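Local coordinates for blue copper protein (Hyphomicrobium denitrificans, PDB 3EF4) that binds a single copper ion in a cupredoxin fold and probably carries electrons in the periplasm, at residues A[75-80]-A[87-92]; A[5-10]-A[41-46]; A[15-20]-A[83-88]; A[30-35]-A[65-70]. All blocks are in the same frame, centred on the assembly; numbering follows the deposited sequence. Where two conformers were deposited one is given.

Overall arrangement
All four contacts belong to one cupredoxin-type chain with a copper site at one end. Interactions 1, 2 and 3 reach the metal: interaction 1 holds Cys79 and Met87, interaction 2 brings His41, and interaction 3 packs strand 18-26 against Met87, which it shares with interaction 1. Their centres lie about 7 to 9 Å apart. Interaction 4 pairs strands 31-35 and 65-68; its centre is about 18 Å from that of interaction 3, on the opposite side of the chain's centre. Along the sequence, interactions 2 and 4 close before the hairpin of interaction 1 opens, while interactions 2 and 3 alternate their segments. The remote His41 is thus brought to the loop carrying Cys79, His82 and Met87.

Interaction 1 (A[75-80]-A[87-92]); sequences YVLKCA and MVVLVQ. With CU (copper (II) ion), chain D; PO4 (phosphate ion), chain H.
Tyr75 to Lys78 pair with Val88 to Val91 in an antiparallel beta hairpin of the cupredoxin fold, whose connecting loop carries copper ligands. Tyr75 and Val91 exchange two backbone hydrogen bonds, as do Leu77 and Val89, and the strand axes come within 4.8 Å. Both faces pack closely along the strand pairs. On one, Leu77 CB rests 3.7 Å from Val89 CG1, the branch of Val89 that stands between its own backbone N and carbonyl carbon (chi1 57°), and Phe34 covers both residues. Val91 O lies in the plane of the Tyr75 ring, at its edge, while the Tyr75 hydroxyl is hydrogen-bonded to Lys71 O. On the other face Val76 CG1 meets Val88 CG2 at 3.6 Å and Val76 CG2 meets Leu90 CD1; helix 109-119 packs on Val88 and Leu90. The loose, solvent side is at Lys78, whose extended chain leads away from the hairpin to donate a hydrogen bond from NZ to O2 of a phosphate ion, probably from the crystallisation liquor, at 2.7 Å. Beyond the last strand pair, Cys79 N still bonds Met87 O at 3.1 Å, fixing the two ligand residues side by side; His41 and His82 complete the site. Cys79 CB packs 3.5 Å from Met87 CG, and copper is bound by Cys79 SG at 2.2 Å and by Met87 SD at 2.5 Å.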
loop_
_atom_site.group_PDB
_atom_site.type_symbol
_atom_site.label_atom_id
_atom_site.label_comp_id
_atom_site.label_asym_id
_atom_site.label_seq_id
_atom_site.Cartn_x
_atom_site.Cartn_y
_atom_site.Cartn_z
ATOM N N TYR A 75 -0.125 -4.494 5.566
ATOM C CA TYR A 75 -0.186 -3.043 5.713
ATOM C C TYR A 75 -0.773 -2.417 4.445
ATOM O O TYR A 75 -0.204 -2.530 3.371
ATOM C CB TYR A 75 1.233 -2.522 5.935
ATOM C CG TYR A 75 1.842 -2.989 7.217
ATOM C CD1 TYR A 75 2.490 -4.208 7.311
ATOM C CD2 TYR A 75 1.766 -2.207 8.369
ATOM C CE1 TYR A 75 3.055 -4.640 8.508
ATOM C CE2 TYR A 75 2.320 -2.621 9.540
ATOM C CZ TYR A 75 2.955 -3.843 9.623
ATOM O OH TYR A 75 3.541 -4.224 10.817
ATOM N N VAL A 76 -1.895 -1.757 4.629
ATOM C CA VAL A 76 -2.572 -1.086 3.524
ATOM C C VAL A 76 -2.260 0.395 3.572
ATOM O O VAL A 76 -2.474 1.039 4.624
ATOM C CB VAL A 76 -4.111 -1.299 3.597
ATOM C CG1 VAL A 76 -4.768 -0.651 2.384
ATOM C CG2 VAL A 76 -4.454 -2.764 3.660
ATOM N N LEU A 77 -1.808 0.934 2.438
ATOM C CA LEU A 77 -1.621 2.370 2.283
ATOM C C LEU A 77 -2.478 2.853 1.129
ATOM O O LEU A 77 -2.787 2.123 0.207
ATOM C CB LEU A 77 -0.166 2.764 2.106
ATOM C CG LEU A 77 0.784 2.402 3.233
ATOM C CD1 LEU A 77 1.372 1.023 3.065
ATOM C CD2 LEU A 77 1.905 3.437 3.356
ATOM N N LYS A 78 -2.832 4.141 1.203
ATOM C CA LYS A 78 -3.549 4.807 0.171
ATOM C C LYS A 78 -2.830 6.081 -0.251
ATOM O O LYS A 78 -2.015 6.611 0.463
ATOM C CB LYS A 78 -4.985 5.188 0.643
ATOM C CG LYS A 78 -4.986 6.144 1.826
ATOM C CD LYS A 78 -6.412 6.532 2.230
ATOM C CE LYS A 78 -6.375 7.352 3.522
ATOM N NZ LYS A 78 -7.725 7.745 3.969
ATOM N N CYS A 79 -3.245 6.565 -1.419
ATOM C CA CYS A 79 -2.990 7.928 -1.858
ATOM C C CYS A 79 -4.244 8.725 -1.533
ATOM O O CYS A 79 -5.335 8.350 -1.970
ATOM C CB CYS A 79 -2.679 7.979 -3.331
ATOM S SG CYS A 79 -2.696 9.647 -3.998
ATOM N N ALA A 80 -4.102 9.775 -0.712
ATOM C CA ALA A 80 -5.285 10.464 -0.227
ATOM C C ALA A 80 -6.178 10.989 -1.352
ATOM O O ALA A 80 -7.381 10.688 -1.328
ATOM C CB ALA A 80 -4.900 11.615 0.690
ATOM N N MET A 87 -6.270 4.016 -5.856
ATOM C CA MET A 87 -4.846 4.100 -5.588
ATOM C C MET A 87 -4.558 3.634 -4.146
ATOM O O MET A 87 -4.610 4.364 -3.183
ATOM C CB MET A 87 -4.336 5.514 -5.842
ATOM C CG MET A 87 -2.805 5.540 -5.902
ATOM S SD MET A 87 -2.221 6.997 -6.817
ATOM C CE MET A 87 -0.447 6.758 -6.540
ATOM N N VAL A 88 -4.315 2.320 -4.073
ATOM C CA VAL A 88 -4.152 1.549 -2.870
ATOM C C VAL A 88 -3.016 0.555 -3.055
ATOM O O VAL A 88 -2.821 0.069 -4.191
ATOM C CB VAL A 88 -5.455 0.875 -2.404
ATOM C CG1 VAL A 88 -5.966 -0.149 -3.410
ATOM C CG2 VAL A 88 -5.319 0.231 -1.045
ATOM N N VAL A 89 -2.274 0.240 -2.028
ATOM C CA VAL A 89 -1.145 -0.679 -2.066
ATOM C C VAL A 89 -1.166 -1.513 -0.805
ATOM O O VAL A 89 -1.565 -1.059 0.268
ATOM C CB VAL A 89 0.169 0.096 -2.241
ATOM C CG1 VAL A 89 0.379 1.134 -1.125
ATOM C CG2 VAL A 89 1.377 -0.825 -2.335
ATOM N N LEU A 90 -0.680 -2.745 -0.933
ATOM C CA LEU A 90 -0.642 -3.713 0.129
ATOM C C LEU A 90 0.810 -4.181 0.308
ATOM O O LEU A 90 1.411 -4.718 -0.623
ATOM C CB LEU A 90 -1.534 -4.901 -0.192
ATOM C CG LEU A 90 -1.655 -6.006 0.879
ATOM C CD1 LEU A 90 -2.209 -5.450 2.166
ATOM C CD2 LEU A 90 -2.512 -7.171 0.390
ATOM N N VAL A 91 1.347 -4.008 1.503
ATOM C CA VAL A 91 2.698 -4.466 1.820
ATOM C C VAL A 91 2.558 -5.629 2.796
ATOM O O VAL A 91 1.927 -5.476 3.852
ATOM C CB VAL A 91 3.549 -3.367 2.450
ATOM C CG1 VAL A 91 4.929 -3.868 2.815
ATOM C CG2 VAL A 91 3.654 -2.183 1.505
ATOM N N GLN A 92 3.152 -6.757 2.469
ATOM C CA GLN A 92 3.216 -7.908 3.374
ATOM C C GLN A 92 4.587 -8.001 3.980
ATOM O O GLN A 92 5.580 -8.126 3.262
ATOM C CB GLN A 92 2.964 -9.172 2.583
ATOM C CG GLN A 92 3.029 -10.400 3.493
ATOM C CD GLN A 92 2.658 -11.690 2.762
ATOM O OE1 GLN A 92 2.065 -11.674 1.667
ATOM N NE2 GLN A 92 2.964 -12.805 3.408
HETATM CU CU CU D . -2.443 9.418 -6.178
HETATM P P PO4 H . -6.837 11.520 5.267
HETATM O O1 PO4 H . -7.174 11.990 3.808
HETATM O O2 PO4 H . -7.199 9.979 5.430
HETATM O O3 PO4 H . -5.283 11.699 5.541
HETATM O O4 PO4 H . -7.666 12.342 6.315
#

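Interaction 2 (A[5-10]-A[41-46]); sequences VEMRNK and HNAESV. With CU (copper (II) ion), chain D.
The imidazole of His41 is gripped at both nitrogens: ND1 binds copper at 2.0 Å, while NE2 donates a hydrogen bond to Asn9 OD1 at 2.7 Å. This second bond is bent, 144° at the hydrogen, and OD1 sits at the ring edge but tilted 19° out of the ring plane; the amide and imidazole planes are 48° apart. Metal and amide together limit rotation of the ring, making Asn9 a second-shell residue that positions a first-shell ligand of this type 1 copper site. The bond to the metal would probably polarise the imidazole and make its NE2 proton a better donor. Backbone atoms of strand 2-8 also line the ring, with Arg8 N over one face, offset toward the rim.

Met7 packs alongside. Its CB lies 3.7 Å from His41 CB, and its CG, anti to the carbonyl carbon, starts a chain that in one of two conformers carries SD to the backbone of Asn42, 3.4 Å from Asn42 C. In that conformer the sulfur also lies 4.1 Å from Ala43 CB. The polar side chain of Asn42 turns elsewhere: its OD1 accepts from Ala80 N, and its ND2 donates to Glu44 OE1 at 2.9 Å.

Phe19 of strand 18-26 packs on Met7, and Phe34 of strand 31-35 on Ala43. The contact thus joins the end of strand 2-8, which lies between those two strands in the sheet, to the loop leading into strand 44-45, itself beside strand 73-78.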
loop_
_atom_site.group_PDB
_atom_site.type_symbol
_atom_site.label_atom_id
_atom_site.label_comp_id
_atom_site.label_asym_id
_atom_site.label_seq_id
_atom_site.Cartn_x
_atom_site.Cartn_y
_atom_site.Cartn_z
ATOM N N VAL A 5 8.172 1.569 -4.318
ATOM C CA VAL A 5 6.839 1.631 -4.888
ATOM C C VAL A 5 6.675 2.987 -5.521
ATOM O O VAL A 5 6.824 4.015 -4.877
ATOM C CB VAL A 5 5.785 1.408 -3.803
ATOM C CG1 VAL A 5 4.397 1.618 -4.377
ATOM C CG2 VAL A 5 5.959 0.022 -3.218
ATOM N N GLU A 6 6.431 3.002 -6.820
ATOM C CA GLU A 6 6.228 4.241 -7.524
ATOM C C GLU A 6 4.781 4.741 -7.459
ATOM O O GLU A 6 3.849 3.940 -7.560
ATOM C CB GLU A 6 6.587 4.062 -9.008
ATOM C CG GLU A 6 8.028 3.703 -9.254
ATOM C CD GLU A 6 8.399 3.750 -10.739
ATOM O OE1 GLU A 6 7.448 3.773 -11.564
ATOM O OE2 GLU A 6 9.610 3.772 -11.003
ATOM N N MET A 7 4.623 6.054 -7.285
ATOM C CA MET A 7 3.328 6.717 -7.391
ATOM C C MET A 7 3.114 7.179 -8.840
ATOM O O MET A 7 3.898 8.056 -9.275
ATOM C CB MET A 7 3.283 7.798 -6.291
ATOM C CG MET A 7 3.273 7.137 -4.923
ATOM S SD MET A 7 3.265 8.129 -3.433
ATOM C CE MET A 7 4.880 8.886 -3.517
ATOM N N ARG A 8 2.131 6.618 -9.532
ATOM C CA ARG A 8 2.012 6.831 -10.986
ATOM C C ARG A 8 0.591 7.233 -11.397
ATOM O O ARG A 8 -0.408 6.743 -10.924
ATOM C CB ARG A 8 2.392 5.573 -11.764
ATOM C CG ARG A 8 3.840 5.155 -11.555
ATOM C CD ARG A 8 4.244 4.055 -12.480
ATOM N NE ARG A 8 4.255 4.491 -13.882
ATOM C CZ ARG A 8 5.286 4.696 -14.656
ATOM N NH1 ARG A 8 5.014 5.080 -15.916
ATOM N NH2 ARG A 8 6.533 4.574 -14.254
ATOM N N ASN A 9 0.529 8.179 -12.347
ATOM C CA ASN A 9 -0.704 8.553 -12.965
ATOM C C ASN A 9 -1.278 7.397 -13.794
ATOM O O ASN A 9 -2.479 7.210 -13.832
ATOM C CB ASN A 9 -0.499 9.735 -13.879
ATOM C CG ASN A 9 -0.120 10.991 -13.130
ATOM O OD1 ASN A 9 -0.367 11.087 -11.915
ATOM N ND2 ASN A 9 0.519 11.889 -13.850
ATOM N N LYS A 10 -0.424 6.606 -14.422
ATOM C CA LYS A 10 -0.836 5.489 -15.241
ATOM C C LYS A 10 0.222 4.390 -15.257
ATOM O O LYS A 10 1.402 4.770 -15.263
ATOM C CB LYS A 10 -1.108 6.004 -16.690
ATOM N N HIS A 41 0.654 12.923 -5.816
ATOM C CA HIS A 41 0.263 11.748 -5.067
ATOM C C HIS A 41 0.852 11.770 -3.682
ATOM O O HIS A 41 1.759 12.532 -3.404
ATOM C CB HIS A 41 0.747 10.495 -5.764
ATOM C CG HIS A 41 0.288 10.333 -7.175
ATOM N ND1 HIS A 41 -0.995 9.913 -7.479
ATOM C CD2 HIS A 41 0.943 10.570 -8.344
ATOM C CE1 HIS A 41 -1.098 9.883 -8.784
ATOM N NE2 HIS A 41 0.058 10.277 -9.360
ATOM N N ASN A 42 0.372 10.932 -2.795
ATOM C CA ASN A 42 1.061 10.630 -1.568
ATOM C C ASN A 42 0.872 9.157 -1.227
ATOM O O ASN A 42 0.183 8.412 -1.900
ATOM C CB ASN A 42 0.674 11.515 -0.399
ATOM C CG ASN A 42 -0.580 11.110 0.354
ATOM O OD1 ASN A 42 -1.532 10.621 -0.230
ATOM N ND2 ASN A 42 -0.521 11.322 1.659
ATOM N N ALA A 43 1.481 8.781 -0.106
ATOM C CA ALA A 43 1.246 7.445 0.461
ATOM C C ALA A 43 1.061 7.618 1.951
ATOM O O ALA A 43 1.849 8.266 2.631
ATOM C CB ALA A 43 2.380 6.496 0.180
ATOM N N GLU A 44 -0.012 7.059 2.474
ATOM C CA GLU A 44 -0.318 7.113 3.910
ATOM C C GLU A 44 -1.081 5.876 4.322
ATOM O O GLU A 44 -1.847 5.277 3.546
ATOM C CB GLU A 44 -1.081 8.387 4.251
ATOM C CG GLU A 44 -2.476 8.481 3.647
ATOM C CD GLU A 44 -3.108 9.778 4.044
ATOM O OE1 GLU A 44 -2.672 10.832 3.597
ATOM O OE2 GLU A 44 -4.029 9.810 4.869
ATOM N N SER A 45 -0.953 5.500 5.578
ATOM C CA SER A 45 -1.687 4.387 6.115
ATOM C C SER A 45 -3.185 4.523 5.964
ATOM O O SER A 45 -3.716 5.617 6.170
ATOM C CB SER A 45 -1.383 4.277 7.623
ATOM O OG SER A 45 -0.018 4.095 7.876
ATOM N N VAL A 46 -3.860 3.434 5.657
ATOM C CA VAL A 46 -5.306 3.364 5.828
ATOM C C VAL A 46 -5.512 3.006 7.292
ATOM O O VAL A 46 -5.409 1.863 7.692
ATOM C CB VAL A 46 -5.926 2.370 4.863
ATOM C CG1 VAL A 46 -7.417 2.237 5.088
ATOM C CG2 VAL A 46 -5.718 2.840 3.423
HETATM CU CU CU D . -2.443 9.418 -6.178
#

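Interaction 3 (A[15-20]-A[83-88]); sequences NTMVFQ and YGMGMV. With CU (copper (II) ion), chain D.
Residues 16-19 and 85-88 run side by side in nearly the same direction, 16° apart, with Val18 and Met87 closest at 4.9 Å between CA atoms, and Met87 centres an inverse gamma turn. Two waters bridge the segments: one accepts from Phe19 N and donates to Val88 O, the other accepts from the Thr16 hydroxyl and donates to Met85 O. Met87 carries the side-chain contact. Its CB lies 3.2 Å from Met17 O, and its CE stands over the centre of the Phe19 ring, 4.0 Å from the centroid and 8° off the normal. This CH-pi contact, with SD farther above the same face, makes a Met-aromatic pair behind the axial-type methionine ligand of a cupredoxin copper site. The Phe19 ring, with CG anti to the carbonyl carbon (chi1 -72°), also brings CE2 within 3.6 Å of Met87 CG, and Val5 and Met7 touch the ring from strand 2-8. With an alanine in place of Phe19, the Met87 methyl would probably lose the ring face it rests on, leaving the thioether less firmly placed. Nearer the surface, Met17 CG meets Met85 CB at 4.1 Å, and Met17 also touches His41 and His82.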
loop_
_atom_site.group_PDB
_atom_site.type_symbol
_atom_site.label_atom_id
_atom_site.label_comp_id
_atom_site.label_asym_id
_atom_site.label_seq_id
_atom_site.Cartn_x
_atom_site.Cartn_y
_atom_site.Cartn_z
ATOM N N ASN A 15 -3.624 1.198 -16.492
ATOM C CA ASN A 15 -4.381 1.475 -15.265
ATOM C C ASN A 15 -4.000 2.850 -14.703
ATOM O O ASN A 15 -2.797 3.115 -14.603
ATOM C CB ASN A 15 -4.193 0.366 -14.236
ATOM C CG ASN A 15 -4.451 -1.045 -14.778
ATOM O OD1 ASN A 15 -5.545 -1.431 -15.170
ATOM N ND2 ASN A 15 -3.378 -1.826 -14.760
ATOM N N THR A 16 -4.997 3.658 -14.360
ATOM C CA THR A 16 -4.703 4.975 -13.780
ATOM C C THR A 16 -4.760 5.015 -12.233
ATOM O O THR A 16 -5.479 4.308 -11.555
ATOM C CB THR A 16 -5.681 6.038 -14.261
ATOM O OG1 THR A 16 -6.993 5.584 -13.845
ATOM C CG2 THR A 16 -5.606 6.209 -15.775
ATOM N N MET A 17 -3.974 5.936 -11.700
ATOM C CA MET A 17 -3.789 6.257 -10.287
ATOM C C MET A 17 -3.390 4.980 -9.535
ATOM O O MET A 17 -4.144 4.350 -8.810
ATOM C CB MET A 17 -5.041 6.862 -9.674
ATOM C CG MET A 17 -5.614 7.968 -10.506
ATOM S SD MET A 17 -4.396 9.288 -10.737
ATOM C CE MET A 17 -5.474 10.536 -11.451
ATOM N N VAL A 18 -2.156 4.618 -9.771
ATOM C CA VAL A 18 -1.646 3.369 -9.257
ATOM C C VAL A 18 -0.357 3.506 -8.492
ATOM O O VAL A 18 0.517 4.312 -8.808
ATOM C CB VAL A 18 -1.429 2.343 -10.403
ATOM C CG1 VAL A 18 -2.726 2.101 -11.138
ATOM C CG2 VAL A 18 -0.375 2.824 -11.364
ATOM N N PHE A 19 -0.240 2.647 -7.470
ATOM C CA PHE A 19 1.044 2.330 -6.908
ATOM C C PHE A 19 1.635 1.157 -7.682
ATOM O O PHE A 19 0.937 0.167 -7.916
ATOM C CB PHE A 19 0.871 1.942 -5.432
ATOM C CG PHE A 19 0.551 3.063 -4.491
ATOM C CD1 PHE A 19 1.463 4.022 -4.103
ATOM C CD2 PHE A 19 -0.718 3.165 -3.962
ATOM C CE1 PHE A 19 1.128 5.020 -3.222
ATOM C CE2 PHE A 19 -1.054 4.146 -3.073
ATOM C CZ PHE A 19 -0.119 5.102 -2.691
ATOM N N GLN A 20 2.879 1.260 -8.074
ATOM C CA GLN A 20 3.534 0.220 -8.841
ATOM C C GLN A 20 4.785 -0.257 -8.112
ATOM O O GLN A 20 5.743 0.543 -7.975
ATOM C CB GLN A 20 3.913 0.740 -10.232
ATOM C CG GLN A 20 4.478 -0.383 -11.100
ATOM C CD GLN A 20 4.186 -0.163 -12.566
ATOM O OE1 GLN A 20 4.527 0.917 -13.077
ATOM N NE2 GLN A 20 3.593 -1.129 -13.292
ATOM N N TYR A 83 -7.561 7.622 -3.527
ATOM C CA TYR A 83 -8.020 6.342 -2.971
ATOM C C TYR A 83 -9.282 5.859 -3.611
ATOM O O TYR A 83 -9.406 4.689 -3.988
ATOM C CB TYR A 83 -8.231 6.488 -1.484
ATOM C CG TYR A 83 -8.433 5.222 -0.699
ATOM C CD1 TYR A 83 -7.815 4.029 -1.009
ATOM C CD2 TYR A 83 -9.260 5.233 0.411
ATOM C CE1 TYR A 83 -8.012 2.910 -0.264
ATOM C CE2 TYR A 83 -9.458 4.103 1.180
ATOM C CZ TYR A 83 -8.835 2.920 0.839
ATOM O OH TYR A 83 -8.993 1.777 1.560
ATOM N N GLY A 84 -10.228 6.777 -3.801
ATOM C CA GLY A 84 -11.463 6.443 -4.466
ATOM C C GLY A 84 -11.351 6.046 -5.895
ATOM O O GLY A 84 -12.247 5.395 -6.477
ATOM N N MET A 85 -10.254 6.381 -6.548
ATOM C CA MET A 85 -9.923 5.997 -7.898
ATOM C C MET A 85 -9.113 4.730 -7.899
ATOM O O MET A 85 -8.609 4.319 -8.928
ATOM C CB MET A 85 -9.150 7.131 -8.592
ATOM C CG MET A 85 -10.030 8.307 -8.993
ATOM S SD MET A 85 -9.256 9.843 -9.540
ATOM C CE MET A 85 -9.219 10.647 -8.019
ATOM N N GLY A 86 -8.953 4.097 -6.741
ATOM C CA GLY A 86 -8.244 2.827 -6.747
ATOM C C GLY A 86 -6.800 2.877 -6.320
ATOM O O GLY A 86 -6.142 1.846 -6.401
ATOM N N MET A 87 -6.270 4.016 -5.856
ATOM C CA MET A 87 -4.846 4.100 -5.588
ATOM C C MET A 87 -4.558 3.634 -4.146
ATOM O O MET A 87 -4.610 4.364 -3.183
ATOM C CB MET A 87 -4.336 5.514 -5.842
ATOM C CG MET A 87 -2.805 5.540 -5.902
ATOM S SD MET A 87 -2.221 6.997 -6.817
ATOM C CE MET A 87 -0.447 6.758 -6.540
ATOM N N VAL A 88 -4.315 2.320 -4.073
ATOM C CA VAL A 88 -4.152 1.549 -2.870
ATOM C C VAL A 88 -3.016 0.555 -3.055
ATOM O O VAL A 88 -2.821 0.069 -4.191
ATOM C CB VAL A 88 -5.455 0.875 -2.404
ATOM C CG1 VAL A 88 -5.966 -0.149 -3.410
ATOM C CG2 VAL A 88 -5.319 0.231 -1.045
HETATM CU CU CU D . -2.443 9.418 -6.178
HETATM O O HOH W 1 -8.590 4.822 -11.594
HETATM O O HOH W 2 -2.601 0.980 -6.883
#

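Interaction 4 (A[30-35]-A[65-70]); sequences DTVKFV and VVFNAE
Phe34 and Val65 are joined by two backbone hydrogen bonds, and Val32 and Phe67 by two more. Phe34 N reaches Val65 O at 2.8 Å, nearly along the C=O axis. Past the last strand pair Ala69 N bonds Asp30 O at 2.9 Å, a more bent bond of 139° at the hydrogen.

Apolar contacts gather on the face of Val32, Phe34, Val65 and Phe67. The Phe34 ring lies beside Phe67, its CE1 3.9 Å from Phe67 CB, and Val65 O and Phe67 CB both sit at its edge, in plane. Phe34 CB also meets Val65 CG1 at 4.0 Å. Replacing Phe34 with a serine is likely to leave Val65 CG1 and Phe67 CB without their aromatic neighbour. Phe67 has CG anti to the backbone N (chi1 170°), which turns its ring over Ala69 N, 4.1 Å above the plane; Tyr75 and Trp50 meet the same ring.

The other face is lighter: Thr31 CG2 lies 3.7 Å from Asn68 ND2, the two side chains side by side.

Strand 31-35 bonds on its other side to strand 2-8, and strand 65-68 is the outermost strand of the sheet, its inward face closing the hydrophobic core of the cupredoxin beta sandwich.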
loop_
_atom_site.group_PDB
_atom_site.type_symbol
_atom_site.label_atom_id
_atom_site.label_comp_id
_atom_site.label_asym_id
_atom_site.label_seq_id
_atom_site.Cartn_x
_atom_site.Cartn_y
_atom_site.Cartn_z
ATOM N N ASP A 30 13.237 -4.508 6.381
ATOM C CA ASP A 30 13.269 -3.879 5.076
ATOM C C ASP A 30 12.632 -2.500 5.138
ATOM O O ASP A 30 11.841 -2.157 5.984
ATOM C CB ASP A 30 12.510 -4.712 4.048
ATOM C CG ASP A 30 13.244 -5.984 3.669
ATOM O OD1 ASP A 30 12.631 -6.792 2.939
ATOM O OD2 ASP A 30 14.401 -6.210 4.079
ATOM N N THR A 31 12.977 -1.695 4.170
ATOM C CA THR A 31 12.275 -0.441 3.992
ATOM C C THR A 31 11.480 -0.507 2.696
ATOM O O THR A 31 11.872 -1.123 1.697
ATOM C CB THR A 31 13.175 0.791 3.892
ATOM O OG1 THR A 31 14.098 0.400 2.864
ATOM C CG2 THR A 31 14.061 1.077 5.067
ATOM N N VAL A 32 10.344 0.159 2.701
ATOM C CA VAL A 32 9.591 0.352 1.486
ATOM C C VAL A 32 9.513 1.857 1.252
ATOM O O VAL A 32 8.968 2.611 2.072
ATOM C CB VAL A 32 8.177 -0.266 1.544
ATOM C CG1 VAL A 32 7.469 -0.093 0.207
ATOM C CG2 VAL A 32 8.263 -1.738 1.926
ATOM N N LYS A 33 10.090 2.324 0.159
ATOM C CA LYS A 33 10.082 3.746 -0.183
ATOM C C LYS A 33 9.068 3.999 -1.273
ATOM O O LYS A 33 9.152 3.386 -2.355
ATOM C CB LYS A 33 11.445 4.206 -0.757
ATOM C CG LYS A 33 12.683 4.039 -0.032
ATOM C CD LYS A 33 13.769 4.916 -0.675
ATOM C CE LYS A 33 14.738 5.206 0.473
ATOM N NZ LYS A 33 15.856 6.085 -0.020
ATOM N N PHE A 34 8.141 4.882 -0.984
ATOM C CA PHE A 34 7.126 5.345 -1.917
ATOM C C PHE A 34 7.648 6.622 -2.555
ATOM O O PHE A 34 7.943 7.584 -1.843
ATOM C CB PHE A 34 5.796 5.601 -1.168
ATOM C CG PHE A 34 5.292 4.346 -0.476
ATOM C CD1 PHE A 34 5.716 4.026 0.801
ATOM C CD2 PHE A 34 4.452 3.480 -1.150
ATOM C CE1 PHE A 34 5.307 2.846 1.378
ATOM C CE2 PHE A 34 4.029 2.290 -0.553
ATOM C CZ PHE A 34 4.476 1.996 0.715
ATOM N N VAL A 35 7.843 6.566 -3.875
ATOM C CA VAL A 35 8.530 7.635 -4.567
ATOM C C VAL A 35 7.594 8.369 -5.524
ATOM O O VAL A 35 6.777 7.723 -6.180
ATOM C CB VAL A 35 9.784 7.124 -5.303
ATOM C CG1 VAL A 35 10.800 6.601 -4.282
ATOM C CG2 VAL A 35 9.472 6.069 -6.364
ATOM N N VAL A 65 8.103 9.070 0.885
ATOM C CA VAL A 65 7.932 8.647 2.269
ATOM C C VAL A 65 8.324 7.175 2.372
ATOM O O VAL A 65 8.207 6.417 1.398
ATOM C CB VAL A 65 6.485 8.877 2.706
ATOM C CG1 VAL A 65 5.480 7.951 2.013
ATOM C CG2 VAL A 65 6.344 8.738 4.230
ATOM N N VAL A 66 8.791 6.787 3.529
ATOM C CA VAL A 66 9.186 5.417 3.830
ATOM C C VAL A 66 8.261 4.780 4.830
ATOM O O VAL A 66 7.740 5.406 5.763
ATOM C CB VAL A 66 10.660 5.545 4.294
ATOM C CG1 VAL A 66 10.781 5.620 5.797
ATOM C CG2 VAL A 66 11.567 4.447 3.744
ATOM N N PHE A 67 8.075 3.488 4.618
ATOM C CA PHE A 67 7.510 2.555 5.571
ATOM C C PHE A 67 8.661 1.654 6.057
ATOM O O PHE A 67 9.300 0.986 5.220
ATOM C CB PHE A 67 6.407 1.698 4.975
ATOM C CG PHE A 67 5.944 0.552 5.850
ATOM C CD1 PHE A 67 5.887 -0.729 5.327
ATOM C CD2 PHE A 67 5.578 0.720 7.158
ATOM C CE1 PHE A 67 5.479 -1.817 6.059
ATOM C CE2 PHE A 67 5.167 -0.385 7.899
ATOM C CZ PHE A 67 5.098 -1.633 7.359
ATOM N N ASN A 68 8.903 1.659 7.320
ATOM C CA ASN A 68 9.948 0.810 7.906
ATOM C C ASN A 68 9.294 -0.488 8.338
ATOM O O ASN A 68 8.626 -0.563 9.361
ATOM C CB ASN A 68 10.613 1.504 9.082
ATOM C CG ASN A 68 11.327 2.782 8.724
ATOM O OD1 ASN A 68 11.147 3.822 9.388
ATOM N ND2 ASN A 68 12.091 2.715 7.700
ATOM N N ALA A 69 9.420 -1.534 7.545
ATOM C CA ALA A 69 8.768 -2.804 7.821
ATOM C C ALA A 69 9.409 -3.439 9.030
ATOM O O ALA A 69 10.619 -3.611 8.987
ATOM C CB ALA A 69 8.879 -3.670 6.570
ATOM N N GLU A 70 8.633 -3.739 10.072
ATOM C CA GLU A 70 9.184 -4.281 11.306
ATOM C C GLU A 70 8.358 -5.433 11.843
ATOM O O GLU A 70 8.885 -6.536 12.000
ATOM C CB GLU A 70 9.333 -3.173 12.354
ATOM C CG GLU A 70 10.334 -2.104 11.978
ATOM C CD GLU A 70 11.765 -2.588 11.867
ATOM O OE1 GLU A 70 12.069 -3.552 12.595
ATOM O OE2 GLU A 70 12.533 -1.986 11.102
HETATM O O HOH W 3 12.619 -1.077 8.512
#